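Local coordinates for protein 5-formyl-3-hydroxy-2-methylpyridine 4-carboxylate 5-dehydrogenase (Mesorhizobium japonicum MAFF 303099, PDB 4OM8) that oxidises a pyridine aldehyde of vitamin B6 breakdown with NAD(+), and can also reduce the same aldehyde to 4-pyridoxic acid with NADH, at residues A[50-54]-A[55-59]; A[218-221]-A[222-226]. All blocks are in the same frame, centred on the assembly; numbering follows the deposited sequence. Where two conformers were deposited one is given.

In the fold
Both contacts are local, made within single continuous pieces of chain, and they follow one another in series without nesting or crossing. Coming from the N terminus, the chain passes through the first two strands of the Rossmann-type NAD-binding domain and the helix 35-54; contact 1 closes the turn by which that helix ends and the loop toward strand 66-70 begins. Much later, in the C-terminal helical domain, contact 2 lies in the last turns of helix 209-226, at the dimer interface. Their centres lie about 25 Å apart, with nearest atoms about 14 Å apart. Helix 284-305, near the C terminus, touches side chains of both.

Contact 1. Residues A[50-54]-A[55-59]; sequences TVLDA and LGIAL
Leu55 swings back against the last turn of helix 35-54, lying side by side with Val51 and pointing the same way. Its CB rests near two carbonyl oxygens, of Val51 and Leu52. CG comes closer to the first of these, 3.5 Å from Val51 O. Farther out, CD1 of Leu55 reaches methyl CG1 of Val51 at 4.0 Å. The backbone bonds over the same turn: Leu55 N donates to Val51 O over 2.9 Å, a helical i to i+4 bond.

Gly56 is the first residue to leave the helical conformation; its positive phi of 72° turns the chain out of its spiral and is a conformation that favours glycine. Two bonds run back into the last turn and make this a Schellman motif. Ile57 N meets Leu52 O at 3.1 Å in a nearly straight bond (N-H...O 167°), approaching almost along the carbonyl axis. Gly56 N reaches Asp53 O at 2.9 Å, but from above the carbonyl plane. Ile57 then lays its side chain across that of Leu52, and Ile57 CD1 meets Leu52 CD2 at 3.8 Å. This is the apolar contact that commonly accompanies a Schellman turn. With CG1 of Ile57 set beside its backbone N (chi1 -59°), the extended ethyl arm carries CD1 to that meeting point.

Side chains of this turn touch two helices. Leu52 and Ile57 lie on helix 14-23, where Arg23 forms a salt bridge with Asp53 and also bonds the carbonyl of Ile57, joining both sides of the turn. Val51 and Leu55 pack on Val299 of helix 284-305, and from this turn the loop sets out toward strand 66-70, an outermost strand of the sheet.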
loop_
_atom_site.group_PDB
_atom_site.type_symbol
_atom_site.label_atom_id
_atom_site.label_comp_id
_atom_site.label_asym_id
_atom_site.label_seq_id
_atom_site.Cartn_x
_atom_site.Cartn_y
_atom_site.Cartn_z
ATOM N N THR A 50 -19.674 -14.135 -11.554
ATOM C CA THR A 50 -18.903 -13.841 -12.759
ATOM C C THR A 50 -17.470 -13.407 -12.409
ATOM O O THR A 50 -16.505 -13.796 -13.080
ATOM C CB THR A 50 -19.609 -12.760 -13.587
ATOM O OG1 THR A 50 -20.943 -13.198 -13.887
ATOM C CG2 THR A 50 -18.863 -12.500 -14.892
ATOM N N VAL A 51 -17.332 -12.622 -11.341
ATOM C CA VAL A 51 -16.016 -12.173 -10.887
ATOM C C VAL A 51 -15.195 -13.378 -10.442
ATOM O O VAL A 51 -14.012 -13.480 -10.741
ATOM C CB VAL A 51 -16.150 -11.142 -9.759
ATOM C CG1 VAL A 51 -14.819 -10.963 -9.023
ATOM C CG2 VAL A 51 -16.648 -9.824 -10.322
ATOM N N LEU A 52 -15.834 -14.322 -9.754
ATOM C CA LEU A 52 -15.120 -15.517 -9.333
ATOM C C LEU A 52 -14.633 -16.311 -10.549
ATOM O O LEU A 52 -13.539 -16.864 -10.536
ATOM C CB LEU A 52 -16.011 -16.387 -8.448
ATOM C CG LEU A 52 -16.371 -15.783 -7.092
ATOM C CD1 LEU A 52 -17.251 -16.756 -6.328
ATOM C CD2 LEU A 52 -15.124 -15.508 -6.299
ATOM N N ASP A 53 -15.447 -16.346 -11.602
ATOM C CA ASP A 53 -15.022 -16.982 -12.850
ATOM C C ASP A 53 -13.790 -16.281 -13.414
ATOM O O ASP A 53 -12.824 -16.926 -13.821
ATOM C CB ASP A 53 -16.139 -16.955 -13.895
ATOM C CG ASP A 53 -17.331 -17.819 -13.521
ATOM O OD1 ASP A 53 -17.194 -18.708 -12.654
ATOM O OD2 ASP A 53 -18.408 -17.610 -14.125
ATOM N N ALA A 54 -13.844 -14.955 -13.435
ATOM C CA ALA A 54 -12.766 -14.140 -13.977
ATOM C C ALA A 54 -11.494 -14.304 -13.155
ATOM O O ALA A 54 -10.394 -14.131 -13.672
ATOM C CB ALA A 54 -13.187 -12.686 -14.030
ATOM N N LEU A 55 -11.644 -14.617 -11.869
ATOM C CA LEU A 55 -10.489 -14.884 -11.018
ATOM C C LEU A 55 -9.944 -16.297 -11.185
ATOM O O LEU A 55 -8.905 -16.644 -10.618
ATOM C CB LEU A 55 -10.858 -14.647 -9.552
ATOM C CG LEU A 55 -10.940 -13.179 -9.138
ATOM C CD1 LEU A 55 -11.612 -13.055 -7.786
ATOM C CD2 LEU A 55 -9.536 -12.540 -9.112
ATOM N N GLY A 56 -10.659 -17.117 -11.952
ATOM C CA GLY A 56 -10.235 -18.482 -12.205
ATOM C C GLY A 56 -10.395 -19.383 -10.997
ATOM O O GLY A 56 -9.643 -20.342 -10.832
ATOM N N ILE A 57 -11.374 -19.074 -10.153
ATOM C CA ILE A 57 -11.614 -19.839 -8.930
ATOM C C ILE A 57 -12.621 -20.964 -9.159
ATOM O O ILE A 57 -13.779 -20.717 -9.498
ATOM C CB ILE A 57 -12.119 -18.931 -7.810
ATOM C CG1 ILE A 57 -11.087 -17.835 -7.524
ATOM C CG2 ILE A 57 -12.408 -19.744 -6.551
ATOM C CD1 ILE A 57 -11.587 -16.798 -6.569
ATOM N N ALA A 58 -12.183 -22.201 -8.957
ATOM C CA ALA A 58 -13.029 -23.351 -9.275
ATOM C C ALA A 58 -13.762 -23.928 -8.064
ATOM O O ALA A 58 -13.299 -23.814 -6.929
ATOM C CB ALA A 58 -12.191 -24.432 -9.934
ATOM N N LEU A 59 -14.910 -24.553 -8.322
ATOM C CA LEU A 59 -15.572 -25.405 -7.338
ATOM C C LEU A 59 -14.725 -26.663 -7.208
ATOM O O LEU A 59 -14.208 -27.153 -8.219
ATOM C CB LEU A 59 -16.997 -25.754 -7.780
ATOM C CG LEU A 59 -18.231 -25.234 -7.035
ATOM C CD1 LEU A 59 -19.494 -25.511 -7.860
ATOM C CD2 LEU A 59 -18.358 -25.835 -5.640
#

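Contact 2. Residues A[218-221]-A[222-226]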
loop_
_atom_site.group_PDB
_atom_site.type_symbol
_atom_site.label_atom_id
_atom_site.label_comp_id
_atom_site.label_asym_id
_atom_site.label_seq_id
_atom_site.Cartn_x
_atom_site.Cartn_y
_atom_site.Cartn_z
ATOM N N TRP A 218 1.408 4.848 -6.241
ATOM C CA TRP A 218 2.533 4.364 -7.016
ATOM C C TRP A 218 3.786 4.117 -6.195
ATOM O O TRP A 218 4.535 3.172 -6.458
ATOM C CB TRP A 218 2.847 5.349 -8.132
ATOM C CG TRP A 218 1.878 5.281 -9.264
ATOM C CD1 TRP A 218 0.947 6.223 -9.629
ATOM C CD2 TRP A 218 1.759 4.214 -10.220
ATOM N NE1 TRP A 218 0.257 5.795 -10.747
ATOM C CE2 TRP A 218 0.740 4.569 -11.123
ATOM C CE3 TRP A 218 2.413 2.989 -10.385
ATOM C CZ2 TRP A 218 0.370 3.749 -12.191
ATOM C CZ3 TRP A 218 2.044 2.175 -11.441
ATOM C CH2 TRP A 218 1.033 2.558 -12.329
ATOM N N GLY A 219 4.036 4.970 -5.212
ATOM C CA GLY A 219 5.260 4.839 -4.442
ATOM C C GLY A 219 5.183 3.799 -3.340
ATOM O O GLY A 219 6.211 3.250 -2.919
ATOM N N ILE A 220 3.964 3.530 -2.866
ATOM C CA ILE A 220 3.774 2.671 -1.698
ATOM C C ILE A 220 2.850 1.485 -2.002
ATOM O O ILE A 220 3.267 0.345 -1.891
ATOM C CB ILE A 220 3.222 3.473 -0.490
ATOM C CG1 ILE A 220 4.223 4.562 -0.116
ATOM C CG2 ILE A 220 3.008 2.553 0.711
ATOM C CD1 ILE A 220 3.734 5.530 0.931
ATOM N N GLY A 221 1.597 1.732 -2.372
ATOM C CA GLY A 221 0.667 0.616 -2.564
ATOM C C GLY A 221 1.126 -0.368 -3.639
ATOM O O GLY A 221 1.129 -1.582 -3.441
ATOM N N TYR A 222 1.534 0.177 -4.779
ATOM C CA TYR A 222 2.041 -0.603 -5.901
ATOM C C TYR A 222 3.183 -1.516 -5.462
ATOM O O TYR A 222 3.177 -2.718 -5.741
ATOM C CB TYR A 222 2.462 0.378 -7.000
ATOM C CG TYR A 222 3.290 -0.125 -8.157
ATOM C CD1 TYR A 222 2.910 -1.230 -8.905
ATOM C CD2 TYR A 222 4.419 0.578 -8.550
ATOM C CE1 TYR A 222 3.669 -1.639 -9.996
ATOM C CE2 TYR A 222 5.170 0.189 -9.621
ATOM C CZ TYR A 222 4.804 -0.922 -10.339
ATOM O OH TYR A 222 5.583 -1.293 -11.421
ATOM N N LYS A 223 4.142 -0.959 -4.726
ATOM C CA LYS A 223 5.291 -1.710 -4.238
ATOM C C LYS A 223 4.892 -2.758 -3.196
ATOM O O LYS A 223 5.315 -3.911 -3.262
ATOM C CB LYS A 223 6.323 -0.743 -3.642
ATOM C CG LYS A 223 7.543 -1.395 -3.004
ATOM C CD LYS A 223 8.648 -0.353 -2.699
ATOM C CE LYS A 223 9.311 0.183 -3.972
ATOM N NZ LYS A 223 10.284 1.302 -3.734
ATOM N N ILE A 224 4.077 -2.344 -2.229
ATOM C CA ILE A 224 3.703 -3.213 -1.101
ATOM C C ILE A 224 2.786 -4.362 -1.535
ATOM O O ILE A 224 2.786 -5.440 -0.921
ATOM C CB ILE A 224 3.035 -2.383 0.026
ATOM C CG1 ILE A 224 4.066 -1.459 0.687
ATOM C CG2 ILE A 224 2.374 -3.278 1.070
ATOM C CD1 ILE A 224 4.979 -2.154 1.656
ATOM N N ALA A 225 2.019 -4.150 -2.600
ATOM C CA ALA A 225 1.224 -5.243 -3.182
ATOM C C ALA A 225 2.110 -6.428 -3.590
ATOM O O ALA A 225 1.714 -7.592 -3.460
ATOM C CB ALA A 225 0.428 -4.739 -4.382
ATOM N N VAL A 226 3.295 -6.117 -4.105
ATOM C CA VAL A 226 4.247 -7.132 -4.551
ATOM C C VAL A 226 5.187 -7.578 -3.430
ATOM O O VAL A 226 5.573 -8.748 -3.348
ATOM C CB VAL A 226 5.074 -6.584 -5.733
ATOM C CG1 VAL A 226 6.104 -7.592 -6.192
ATOM C CG2 VAL A 226 4.145 -6.214 -6.893
HETATM O O HOH W 1 9.061 3.635 -2.830
#
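The closing turns of helix 209-226, in the C-terminal domain, carry a wider pi-type turn at 218-221, and an edge-to-face aromatic pair spans it. Trp218 directs the edge of its six-membered ring at the face of Tyr222: the centroids are 5.1 Å apart and the planes stand at 77°. CE3 of Trp218 comes within 3.6 Å of Tyr222 CD2, while CZ3 sits above the middle of the phenol ring. Tyr222 CG lies anti to its backbone N (chi1 167°), which turns the ring back toward the preceding turn. Trp218 O lies in the plane of that ring, at its edge, 3.3 Å from Tyr222 CD2. That oxygen is buried and has no hydrogen-bond partner.

Regular bonding resumes as Ile224 N donates to Ile220 O and Ala225 N to Gly221 O, both at 2.8 Å. Ile220 and Ile224 run alongside each other, Ile220 CG2 to Ile224 CG1 4.1 Å. Lys223 bends at its third torsion, and in the conformer given a water accepts from Lys223 NZ at 2.8 Å and donates to Gly219 O.

Tyr222 OH is hydrogen-bonded to Leu298 O of the second subunit. A leucine in place of Tyr222 would probably leave the Trp218 edge without an aromatic face and deprive that carbonyl of its hydroxyl partner.

The second subunit also packs its Leu174 on Trp218, placing this turn at the homodimer interface; in the same conformer, Lys223 NZ bonds Asn140 O of that subunit. Within the chain, Lys223 and Ile224 rest on helix 229-236, and Ala225 on Leu305 of helix 284-305.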